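Local structure of extracellular solute-binding protein (Conexibacter woesei, 4P98) at residues 91-105 with 110-122. The protein probably binds a small solute outside the cell membrane and delivers it to an ABC transporter, as a lipoprotein of the BMP (PnrA-like) family. Sequence-based numbering, arbitrary orientation.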
# COMPACT_ATOMS: atom_id res chain seq x y z
N LEU A 91 -9.28 -2.78 19.14
CA LEU A 91 -9.44 -1.84 20.25
C LEU A 91 -10.29 -2.41 21.39
O LEU A 91 -10.03 -2.14 22.55
CB LEU A 91 -10.03 -0.51 19.77
CG LEU A 91 -9.20 0.23 18.73
CD1 LEU A 91 -9.99 1.41 18.22
CD2 LEU A 91 -7.89 0.70 19.32
N ARG A 92 -11.31 -3.19 21.05
CA ARG A 92 -12.19 -3.78 22.06
C ARG A 92 -11.48 -4.84 22.90
O ARG A 92 -11.58 -4.83 24.14
CB ARG A 92 -13.43 -4.40 21.39
CG ARG A 92 -14.31 -3.40 20.64
CD ARG A 92 -15.57 -4.10 20.17
NE ARG A 92 -16.36 -4.43 21.35
CZ ARG A 92 -17.21 -3.60 21.94
NH1 ARG A 92 -17.44 -2.39 21.45
NH2 ARG A 92 -17.85 -4.00 23.04
N VAL A 93 -10.76 -5.74 22.24
CA VAL A 93 -10.08 -6.83 22.93
C VAL A 93 -8.91 -6.29 23.75
O VAL A 93 -8.65 -6.78 24.84
CB VAL A 93 -9.65 -7.94 21.96
CG1 VAL A 93 -8.90 -9.05 22.68
CG2 VAL A 93 -10.88 -8.53 21.27
N ALA A 94 -8.23 -5.25 23.25
CA ALA A 94 -7.15 -4.62 24.00
C ALA A 94 -7.54 -4.27 25.44
O ALA A 94 -6.74 -4.45 26.35
CB ALA A 94 -6.64 -3.37 23.27
N THR A 95 -8.78 -3.81 25.64
CA THR A 95 -9.26 -3.45 26.98
C THR A 95 -9.33 -4.66 27.91
O THR A 95 -9.28 -4.49 29.12
CB THR A 95 -10.65 -2.79 26.94
OG1 THR A 95 -11.64 -3.76 26.56
CG2 THR A 95 -10.68 -1.60 25.97
N GLU A 96 -9.43 -5.87 27.35
CA GLU A 96 -9.50 -7.11 28.14
C GLU A 96 -8.14 -7.63 28.60
O GLU A 96 -8.06 -8.43 29.54
CB GLU A 96 -10.18 -8.23 27.33
CG GLU A 96 -11.58 -7.91 26.81
CD GLU A 96 -12.10 -8.97 25.84
OE1 GLU A 96 -11.57 -10.10 25.81
OE2 GLU A 96 -13.05 -8.67 25.09
N PHE A 97 -7.07 -7.21 27.93
CA PHE A 97 -5.73 -7.76 28.16
C PHE A 97 -4.73 -6.61 28.27
O PHE A 97 -3.96 -6.37 27.34
CB PHE A 97 -5.33 -8.68 27.01
CG PHE A 97 -6.19 -9.91 26.86
CD1 PHE A 97 -5.87 -11.08 27.55
CD2 PHE A 97 -7.29 -9.91 26.02
CE1 PHE A 97 -6.67 -12.21 27.41
CE2 PHE A 97 -8.08 -11.04 25.88
CZ PHE A 97 -7.76 -12.20 26.57
N PRO A 98 -4.73 -5.92 29.42
CA PRO A 98 -3.89 -4.73 29.61
C PRO A 98 -2.39 -4.97 29.44
O PRO A 98 -1.67 -4.03 29.09
CB PRO A 98 -4.18 -4.30 31.06
CG PRO A 98 -5.37 -5.07 31.50
CD PRO A 98 -5.50 -6.27 30.62
N ASP A 99 -1.92 -6.18 29.69
CA ASP A 99 -0.49 -6.51 29.56
C ASP A 99 -0.11 -7.10 28.20
O ASP A 99 1.06 -7.40 27.97
CB ASP A 99 -0.06 -7.46 30.69
CG ASP A 99 -0.10 -6.81 32.05
OD1 ASP A 99 0.05 -5.57 32.14
OD2 ASP A 99 -0.27 -7.53 33.05
N VAL A 100 -1.08 -7.27 27.30
CA VAL A 100 -0.80 -7.70 25.93
C VAL A 100 -0.74 -6.44 25.07
O VAL A 100 -1.41 -5.45 25.35
CB VAL A 100 -1.86 -8.70 25.44
CG1 VAL A 100 -1.58 -9.16 24.02
CG2 VAL A 100 -1.90 -9.91 26.38
N HIS A 101 0.07 -6.49 24.02
CA HIS A 101 0.31 -5.34 23.16
C HIS A 101 -0.40 -5.52 21.82
O HIS A 101 -0.38 -6.62 21.26
CB HIS A 101 1.82 -5.15 23.00
CG HIS A 101 2.56 -5.18 24.30
ND1 HIS A 101 3.25 -6.29 24.74
CD2 HIS A 101 2.66 -4.26 25.28
CE1 HIS A 101 3.78 -6.03 25.93
NE2 HIS A 101 3.43 -4.81 26.28
N PHE A 102 -1.03 -4.46 21.33
CA PHE A 102 -1.84 -4.51 20.12
C PHE A 102 -1.50 -3.40 19.15
O PHE A 102 -1.06 -2.32 19.55
CB PHE A 102 -3.32 -4.40 20.49
CG PHE A 102 -3.82 -5.50 21.39
CD1 PHE A 102 -3.66 -5.43 22.76
CD2 PHE A 102 -4.48 -6.60 20.85
CE1 PHE A 102 -4.11 -6.45 23.59
CE2 PHE A 102 -4.94 -7.62 21.67
CZ PHE A 102 -4.76 -7.55 23.03
N SER A 103 -1.74 -3.67 17.86
CA SER A 103 -1.60 -2.66 16.81
C SER A 103 -2.86 -2.61 15.97
O SER A 103 -3.45 -3.65 15.66
CB SER A 103 -0.40 -2.97 15.93
OG SER A 103 -0.40 -2.20 14.74
N ALA A 104 -3.25 -1.41 15.59
CA ALA A 104 -4.42 -1.21 14.73
C ALA A 104 -4.10 -0.16 13.69
O ALA A 104 -3.24 0.71 13.91
CB ALA A 104 -5.62 -0.80 15.56
N SER A 105 -4.78 -0.23 12.54
CA SER A 105 -4.60 0.75 11.49
C SER A 105 -5.89 1.47 11.22
O SER A 105 -6.96 0.94 11.48
CB SER A 105 -4.06 0.10 10.22
OG SER A 105 -5.00 -0.77 9.59
N LEU A 110 -7.84 7.72 14.62
CA LEU A 110 -7.46 6.59 15.48
C LEU A 110 -6.51 6.99 16.61
O LEU A 110 -6.57 6.42 17.70
CB LEU A 110 -6.84 5.48 14.63
CG LEU A 110 -6.25 4.26 15.33
CD1 LEU A 110 -7.31 3.54 16.14
CD2 LEU A 110 -5.64 3.32 14.30
N ALA A 111 -5.64 7.97 16.37
CA ALA A 111 -4.68 8.42 17.38
C ALA A 111 -5.35 8.76 18.73
O ALA A 111 -4.80 8.43 19.78
CB ALA A 111 -3.86 9.60 16.89
N GLU A 112 -6.53 9.40 18.63
CA GLU A 112 -7.39 9.80 19.76
C GLU A 112 -7.86 8.63 20.62
O GLU A 112 -7.97 8.74 21.83
CB GLU A 112 -8.67 10.47 19.22
CG GLU A 112 -8.58 11.92 18.78
CD GLU A 112 -9.61 12.25 17.71
OE1 GLU A 112 -10.47 11.38 17.43
OE2 GLU A 112 -9.57 13.36 17.14
N ARG A 113 -8.13 7.51 19.96
CA ARG A 113 -8.94 6.42 20.49
C ARG A 113 -8.12 5.22 20.98
O ARG A 113 -8.67 4.16 21.25
CB ARG A 113 -9.95 5.99 19.42
CG ARG A 113 -10.74 7.17 18.85
CD ARG A 113 -11.61 6.78 17.67
NE ARG A 113 -12.38 5.60 18.05
CZ ARG A 113 -12.34 4.42 17.45
NH1 ARG A 113 -11.60 4.22 16.36
NH2 ARG A 113 -13.09 3.42 17.94
N LEU A 114 -6.81 5.40 21.12
CA LEU A 114 -5.92 4.31 21.50
C LEU A 114 -5.91 4.05 23.01
O LEU A 114 -5.55 4.95 23.78
CB LEU A 114 -4.48 4.62 21.06
CG LEU A 114 -4.24 4.75 19.56
CD1 LEU A 114 -2.79 5.16 19.28
CD2 LEU A 114 -4.55 3.45 18.85
N PRO A 115 -6.28 2.83 23.44
CA PRO A 115 -5.99 2.45 24.81
C PRO A 115 -4.48 2.46 25.09
O PRO A 115 -3.68 2.48 24.14
CB PRO A 115 -6.57 1.03 24.92
CG PRO A 115 -7.55 0.89 23.80
CD PRO A 115 -7.00 1.77 22.70
N PRO A 116 -4.07 2.44 26.37
CA PRO A 116 -2.65 2.53 26.72
C PRO A 116 -1.78 1.42 26.15
O PRO A 116 -0.56 1.56 26.12
CB PRO A 116 -2.65 2.43 28.25
CG PRO A 116 -4.04 2.78 28.67
CD PRO A 116 -4.93 2.30 27.56
N ASN A 117 -2.39 0.31 25.74
CA ASN A 117 -1.65 -0.82 25.21
C ASN A 117 -1.81 -1.03 23.70
O ASN A 117 -1.52 -2.13 23.21
CB ASN A 117 -2.00 -2.11 25.97
CG ASN A 117 -3.47 -2.50 25.86
OD1 ASN A 117 -4.34 -1.65 25.63
ND2 ASN A 117 -3.76 -3.78 26.08
N VAL A 118 -2.22 0.00 22.98
CA VAL A 118 -2.37 -0.10 21.54
C VAL A 118 -1.55 0.98 20.83
O VAL A 118 -1.60 2.14 21.22
CB VAL A 118 -3.85 0.03 21.11
CG1 VAL A 118 -4.00 -0.26 19.63
CG2 VAL A 118 -4.75 -0.88 21.94
N ASP A 119 -0.78 0.58 19.83
CA ASP A 119 -0.15 1.50 18.88
C ASP A 119 -1.01 1.54 17.60
O ASP A 119 -1.56 0.51 17.17
CB ASP A 119 1.27 1.03 18.51
CG ASP A 119 2.31 1.27 19.60
OD1 ASP A 119 2.01 1.86 20.67
OD2 ASP A 119 3.48 0.87 19.36
N GLY A 120 -1.10 2.71 16.99
CA GLY A 120 -1.86 2.88 15.76
C GLY A 120 -1.04 3.42 14.60
O GLY A 120 0.03 4.02 14.81
N TRP A 121 -1.53 3.21 13.38
CA TRP A 121 -0.90 3.82 12.22
C TRP A 121 -1.89 4.13 11.11
O TRP A 121 -3.02 3.61 11.08
CB TRP A 121 0.28 2.97 11.70
CG TRP A 121 -0.12 1.62 11.15
CD1 TRP A 121 -0.28 0.45 11.85
CD2 TRP A 121 -0.38 1.30 9.77
NE1 TRP A 121 -0.63 -0.57 10.99
CE2 TRP A 121 -0.71 -0.07 9.72
CE3 TRP A 121 -0.37 2.04 8.58
CZ2 TRP A 121 -1.04 -0.71 8.51
CZ3 TRP A 121 -0.69 1.39 7.38
CH2 TRP A 121 -1.02 0.03 7.36
N THR A 122 -1.43 4.98 10.21
CA THR A 122 -2.22 5.43 9.09
C THR A 122 -1.31 5.74 7.88
O THR A 122 -0.08 5.79 8.01
CB THR A 122 -3.06 6.66 9.46
OG1 THR A 122 -4.01 6.94 8.42
CG2 THR A 122 -2.20 7.87 9.66
O HOH W 1 -1.61 -2.85 12.38
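The side-chain amide of Asn117, just ahead of strand 118-122, reaches the carbonyls of Ala94 and Val100 and so ties its turn to the end of helix 84-94 and the loop before strand 101-105. Its ND2 donates to Ala94 O at 3.1 Å, almost straight (168°) and close to the amide's own plane, and to Val100 O at 3.0 Å along a more bent path. Phe97 O lies 2.9 Å from ND2. The amide reaches this loop because CG sits between the backbone N and carbonyl carbon (chi1 61°). Ala94 O is shared: Phe97 N and Asn117 ND2 approach from opposite faces of its plane. The Phe102 ring runs alongside the amide, their planes 75° apart, with ND2 at its edge. With a shorter alanine in place of Asn117, the carbonyls of Ala94 and Val100 would probably lose this donor and the loop would be less firmly held.

Next to these bonds, Ala94 CB presses tightly on Val118 CG2, 3.4 Å away. Leu91 splits its branches: CD2 crosses to Pro115 CD and Val118 CG1, while CD1 meets Leu110 CD1 and the guanidinium of Arg113, which is salt-bridged to Glu88. Leu110 CD2 lies 3.6 Å from Ala104 O and would crowd any CB on Gly120.

The two strands pair in parallel: Phe102 N bonds to Asn117 O, Asp119 N to Phe102 O, Ala104 N to Asp119 O and Trp121 N to Ala104 O. On the other face from Phe102 and Val118, Ser105 CB makes a CH-pi contact over the five-membered ring of Trp121, 3.7 Å from its centroid. A water at the indole edge accepts from NE1 and joins Ser103 OG, which also bonds to Tyr255. Strands 101-105 and 118-123, with helix 84-94 packed on one face, belong to the parallel beta sheet of one alpha/beta lobe of a periplasmic-binding-protein fold.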